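Local coordinates for protein Tubulin/ftsz, gtpase (Methanosaeta thermophila, PDB 3ZID) that binds and probably hydrolyses GTP as a tubulin-like cytoskeletal protein that is thought to control cell shape in archaea, at residues 43-55 / 59-71. Sequence-based numbering, arbitrary orientation.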
loop_
_atom_site.group_PDB
_atom_site.type_symbol
_atom_site.label_atom_id
_atom_site.label_comp_id
_atom_site.label_asym_id
_atom_site.label_seq_id
_atom_site.Cartn_x
_atom_site.Cartn_y
_atom_site.Cartn_z
ATOM N N VAL A 43 -14.081 12.404 6.559
ATOM C CA VAL A 43 -12.743 11.849 6.310
ATOM C C VAL A 43 -11.647 12.590 7.067
ATOM O O VAL A 43 -11.318 13.725 6.732
ATOM C CB VAL A 43 -12.365 11.865 4.802
ATOM C CG1 VAL A 43 -11.038 11.162 4.579
ATOM C CG2 VAL A 43 -13.447 11.202 3.960
ATOM N N GLU A 44 -11.056 11.931 8.059
ATOM C CA GLU A 44 -9.957 12.515 8.819
ATOM C C GLU A 44 -8.617 11.981 8.334
ATOM O O GLU A 44 -8.484 10.813 7.977
ATOM C CB GLU A 44 -10.122 12.217 10.311
ATOM C CG GLU A 44 -11.416 12.754 10.903
ATOM C CD GLU A 44 -11.327 14.212 11.309
ATOM O OE1 GLU A 44 -10.279 14.841 11.080
ATOM O OE2 GLU A 44 -12.321 14.739 11.840
ATOM N N THR A 45 -7.626 12.856 8.303
ATOM C CA THR A 45 -6.320 12.480 7.835
ATOM C C THR A 45 -5.290 12.900 8.855
ATOM O O THR A 45 -5.319 14.029 9.338
ATOM C CB THR A 45 -6.002 13.143 6.486
ATOM O OG1 THR A 45 -5.977 14.565 6.641
ATOM C CG2 THR A 45 -7.051 12.769 5.450
ATOM N N ILE A 46 -4.388 11.983 9.193
ATOM C CA ILE A 46 -3.251 12.322 10.036
ATOM C C ILE A 46 -1.990 11.800 9.397
ATOM O O ILE A 46 -1.900 10.622 9.086
ATOM C CB ILE A 46 -3.356 11.733 11.441
ATOM C CG1 ILE A 46 -4.693 12.106 12.072
ATOM C CG2 ILE A 46 -2.212 12.260 12.330
ATOM C CD1 ILE A 46 -4.920 11.404 13.382
ATOM N N ALA A 47 -1.043 12.700 9.155
ATOM C CA ALA A 47 0.273 12.321 8.692
ATOM C C ALA A 47 1.166 12.128 9.916
ATOM O O ALA A 47 1.374 13.051 10.693
ATOM C CB ALA A 47 0.830 13.390 7.803
ATOM N N ILE A 48 1.702 10.928 10.081
ATOM C CA ILE A 48 2.529 10.629 11.244
ATOM C C ILE A 48 3.967 10.366 10.784
ATOM O O ILE A 48 4.198 9.633 9.815
ATOM C CB ILE A 48 1.941 9.424 12.016
ATOM C CG1 ILE A 48 0.450 9.672 12.291
ATOM C CG2 ILE A 48 2.717 9.179 13.319
ATOM C CD1 ILE A 48 -0.318 8.506 12.875
ATOM N N ASN A 49 4.929 10.980 11.475
ATOM C CA ASN A 49 6.345 10.815 11.153
ATOM C C ASN A 49 7.269 11.138 12.326
ATOM O O ASN A 49 6.937 11.943 13.191
ATOM C CB ASN A 49 6.724 11.696 9.959
ATOM C CG ASN A 49 7.800 11.076 9.091
ATOM O OD1 ASN A 49 8.725 10.417 9.586
ATOM N ND2 ASN A 49 7.674 11.259 7.778
ATOM N N THR A 50 8.432 10.500 12.340
ATOM C CA THR A 50 9.456 10.784 13.332
ATOM C C THR A 50 10.428 11.816 12.790
ATOM O O THR A 50 11.266 12.319 13.522
ATOM C CB THR A 50 10.270 9.534 13.654
ATOM O OG1 THR A 50 10.838 9.008 12.444
ATOM C CG2 THR A 50 9.394 8.477 14.309
ATOM N N ALA A 51 10.322 12.126 11.505
ATOM C CA ALA A 51 11.199 13.121 10.896
ATOM C C ALA A 51 10.415 14.387 10.594
ATOM O O ALA A 51 9.555 14.399 9.714
ATOM C CB ALA A 51 11.836 12.562 9.635
ATOM N N ILE A 52 10.684 15.450 11.347
ATOM C CA ILE A 52 9.891 16.671 11.213
ATOM C C ILE A 52 10.078 17.359 9.855
ATOM O O ILE A 52 9.159 18.022 9.370
ATOM C CB ILE A 52 10.119 17.659 12.397
ATOM C CG1 ILE A 52 9.068 18.772 12.377
ATOM C CG2 ILE A 52 11.539 18.206 12.407
ATOM C CD1 ILE A 52 9.190 19.738 13.516
ATOM N N ASN A 53 11.246 17.198 9.234
ATOM C CA ASN A 53 11.450 17.715 7.869
ATOM C C ASN A 53 10.417 17.187 6.879
ATOM O O ASN A 53 9.946 17.927 6.026
ATOM C CB ASN A 53 12.860 17.427 7.342
ATOM C CG ASN A 53 13.886 18.409 7.862
ATOM O OD1 ASN A 53 13.543 19.516 8.279
ATOM N ND2 ASN A 53 15.151 18.015 7.829
ATOM N N ASP A 54 10.100 15.898 6.981
ATOM C CA ASP A 54 9.093 15.285 6.122
ATOM C C ASP A 54 7.731 15.942 6.299
ATOM O O ASP A 54 7.050 16.218 5.320
ATOM C CB ASP A 54 8.959 13.785 6.397
ATOM C CG ASP A 54 10.257 13.025 6.201
ATOM O OD1 ASP A 54 11.253 13.641 5.780
ATOM O OD2 ASP A 54 10.270 11.804 6.469
ATOM N N LEU A 55 7.331 16.170 7.549
ATOM C CA LEU A 55 6.035 16.782 7.828
ATOM C C LEU A 55 6.009 18.224 7.349
ATOM O O LEU A 55 4.981 18.715 6.885
ATOM C CB LEU A 55 5.712 16.707 9.315
ATOM C CG LEU A 55 5.580 15.300 9.897
ATOM C CD1 LEU A 55 5.647 15.363 11.417
ATOM C CD2 LEU A 55 4.271 14.649 9.453
ATOM N N LYS A 59 2.226 19.805 1.845
ATOM C CA LYS A 59 1.744 21.059 1.264
ATOM C C LYS A 59 0.237 21.224 1.248
ATOM O O LYS A 59 -0.243 22.331 1.116
ATOM C CB LYS A 59 2.256 21.188 -0.175
ATOM C CG LYS A 59 3.771 21.213 -0.293
ATOM C CD LYS A 59 4.222 20.990 -1.732
ATOM C CE LYS A 59 5.745 20.944 -1.836
ATOM N NZ LYS A 59 6.209 20.820 -3.248
ATOM N N PHE A 60 -0.505 20.138 1.412
ATOM C CA PHE A 60 -1.962 20.205 1.329
ATOM C C PHE A 60 -2.595 19.635 2.600
ATOM O O PHE A 60 -3.803 19.405 2.677
ATOM C CB PHE A 60 -2.457 19.479 0.066
ATOM C CG PHE A 60 -1.843 20.008 -1.218
ATOM C CD1 PHE A 60 -2.416 21.070 -1.894
ATOM C CD2 PHE A 60 -0.678 19.453 -1.733
ATOM C CE1 PHE A 60 -1.843 21.568 -3.067
ATOM C CE2 PHE A 60 -0.105 19.944 -2.892
ATOM C CZ PHE A 60 -0.689 21.005 -3.559
ATOM N N THR A 61 -1.767 19.432 3.615
ATOM C CA THR A 61 -2.232 18.839 4.861
ATOM C C THR A 61 -2.165 19.881 5.955
ATOM O O THR A 61 -1.111 20.450 6.196
ATOM C CB THR A 61 -1.356 17.619 5.250
ATOM O OG1 THR A 61 -1.401 16.659 4.191
ATOM C CG2 THR A 61 -1.862 16.962 6.527
ATOM N N ALA A 62 -3.290 20.105 6.622
ATOM C CA ALA A 62 -3.357 21.083 7.707
ATOM C C ALA A 62 -2.383 20.769 8.849
ATOM O O ALA A 62 -2.114 19.606 9.141
ATOM C CB ALA A 62 -4.771 21.185 8.226
ATOM N N ALA A 63 -1.896 21.815 9.513
ATOM C CA ALA A 63 -0.907 21.683 10.584
ATOM C C ALA A 63 -1.400 20.782 11.708
ATOM O O ALA A 63 -0.625 20.029 12.295
ATOM C CB ALA A 63 -0.551 23.049 11.136
ATOM N N LYS A 64 -2.698 20.834 11.980
ATOM C CA LYS A 64 -3.294 19.982 13.000
ATOM C C LYS A 64 -3.266 18.506 12.629
ATOM O O LYS A 64 -3.449 17.641 13.484
ATOM C CB LYS A 64 -4.730 20.401 13.251
ATOM C CG LYS A 64 -5.558 20.488 11.990
ATOM C CD LYS A 64 -7.026 20.727 12.324
ATOM C CE LYS A 64 -7.739 19.429 12.696
ATOM N NZ LYS A 64 -8.162 18.675 11.487
ATOM N N ASP A 65 -3.046 18.222 11.351
ATOM C CA ASP A 65 -3.063 16.852 10.878
ATOM C C ASP A 65 -1.645 16.331 10.666
ATOM O O ASP A 65 -1.444 15.267 10.078
ATOM C CB ASP A 65 -3.872 16.757 9.582
ATOM C CG ASP A 65 -5.350 17.053 9.791
ATOM O OD1 ASP A 65 -5.798 17.081 10.956
ATOM O OD2 ASP A 65 -6.072 17.225 8.785
ATOM N N ARG A 66 -0.666 17.096 11.138
ATOM C CA ARG A 66 0.734 16.694 11.051
ATOM C C ARG A 66 1.265 16.350 12.424
ATOM O O ARG A 66 1.478 17.226 13.256
ATOM C CB ARG A 66 1.599 17.787 10.430
ATOM C CG ARG A 66 1.136 18.260 9.092
ATOM C CD ARG A 66 2.136 19.243 8.501
ATOM N NE ARG A 66 1.620 19.833 7.272
ATOM C CZ ARG A 66 2.290 20.689 6.512
ATOM N NH1 ARG A 66 3.514 21.059 6.854
ATOM N NH2 ARG A 66 1.737 21.165 5.404
ATOM N N LEU A 67 1.433 15.055 12.656
ATOM C CA LEU A 67 1.833 14.544 13.951
ATOM C C LEU A 67 3.307 14.151 13.971
ATOM O O LEU A 67 3.720 13.183 13.314
ATOM C CB LEU A 67 0.951 13.362 14.351
ATOM C CG LEU A 67 1.266 12.788 15.735
ATOM C CD1 LEU A 67 1.087 13.853 16.800
ATOM C CD2 LEU A 67 0.377 11.602 16.037
ATOM N N HIS A 68 4.103 14.943 14.687
ATOM C CA HIS A 68 5.509 14.638 14.886
ATOM C C HIS A 68 5.688 13.727 16.092
ATOM O O HIS A 68 5.171 13.989 17.171
ATOM C CB HIS A 68 6.336 15.913 15.077
ATOM C CG HIS A 68 7.813 15.663 15.115
ATOM N ND1 HIS A 68 8.663 16.353 15.946
ATOM C CD2 HIS A 68 8.588 14.795 14.423
ATOM C CE1 HIS A 68 9.899 15.922 15.768
ATOM N NE2 HIS A 68 9.882 14.977 14.848
ATOM N N VAL A 69 6.397 12.633 15.884
ATOM C CA VAL A 69 6.731 11.728 16.965
ATOM C C VAL A 69 8.219 11.863 17.233
ATOM O O VAL A 69 9.025 11.356 16.459
ATOM C CB VAL A 69 6.404 10.283 16.584
ATOM C CG1 VAL A 69 6.764 9.350 17.717
ATOM C CG2 VAL A 69 4.921 10.151 16.175
ATOM N N PRO A 70 8.603 12.559 18.313
ATOM C CA PRO A 70 10.037 12.827 18.480
ATOM C C PRO A 70 10.826 11.520 18.594
ATOM O O PRO A 70 10.345 10.601 19.247
ATOM C CB PRO A 70 10.093 13.604 19.801
ATOM C CG PRO A 70 8.704 14.130 20.007
ATOM C CD PRO A 70 7.799 13.091 19.425
ATOM N N ASN A 71 11.979 11.422 17.934
ATOM C CA ASN A 71 12.920 10.308 18.147
ATOM C C ASN A 71 12.350 8.916 17.837
ATOM O O ASN A 71 13.055 8.033 17.345
ATOM C CB ASN A 71 13.488 10.340 19.571
ATOM C CG ASN A 71 14.253 11.609 19.860
ATOM O OD1 ASN A 71 14.729 12.278 18.943
ATOM N ND2 ASN A 71 14.384 11.948 21.144
HETATM O O HOH W 1 -8.431 15.601 9.028
#
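His68, on edge strand 66-68, meets Ile52 in the first turn of helix 52-56. Followed outward, His68 CB lies 3.8 Å from Leu55 CD1; CG is placed anti to the backbone N (chi1 -173°), which lays the imidazole against that turn. There Ile52 CB sits over the ring centre, 3.7 Å from the centroid and nearly along the ring normal, a CH-pi contact, while Pro70 CA touches the opposite face nearer the rim. His68 CG, ND1 and CE1 all face Ile52 CB, CE1 the nearest of the three at 3.8 Å. At the ring edge CD2 faces Asn49 O, and NE2 donates to Thr50 O at 3.3 Å. This last bond is long and bent (140° at the hydrogen), its donor standing above the carbonyl plane.

Strands 43-49 and 66-68 run parallel, 26° apart. Asp65 O, Ala47 O, Leu67 O and Asn49 O accept alternately from Ala47, Leu67, Asn49 and Val69 in nearly straight bonds. Ile48 CG2 reaches Val69 CG2 at 3.7 Å, while Ile46 CG2 lies beside Leu67 CB, the two side chains pointing the same way. On the face that carries Ala47, Asn49 and His68, Arg66 holds Thr61 O side-on through NE and NH2, both at 3.0 Å. A water links Glu44 OE1, Thr45 N and Asp65 OD2, and Arg100 forms salt bridges with both carboxylates; Glu44 also pairs with Arg42.

Asn49 OD1 closes an Asx turn on Ala51 N, while its ND2 bonds to Asn14, a GTP-binding residue. Strand 42-49, helix 52-56 and strand 66-68 form a beta-alpha-beta unit of the Rossmann-like GTPase domain: strand 66-68 edges the parallel sheet, strand 3-9 flanks 42-49 on its other side, helix 10-30 packs against Ala47 and Leu55, and helix 79-98 covers Ile46, Leu67 and Val69.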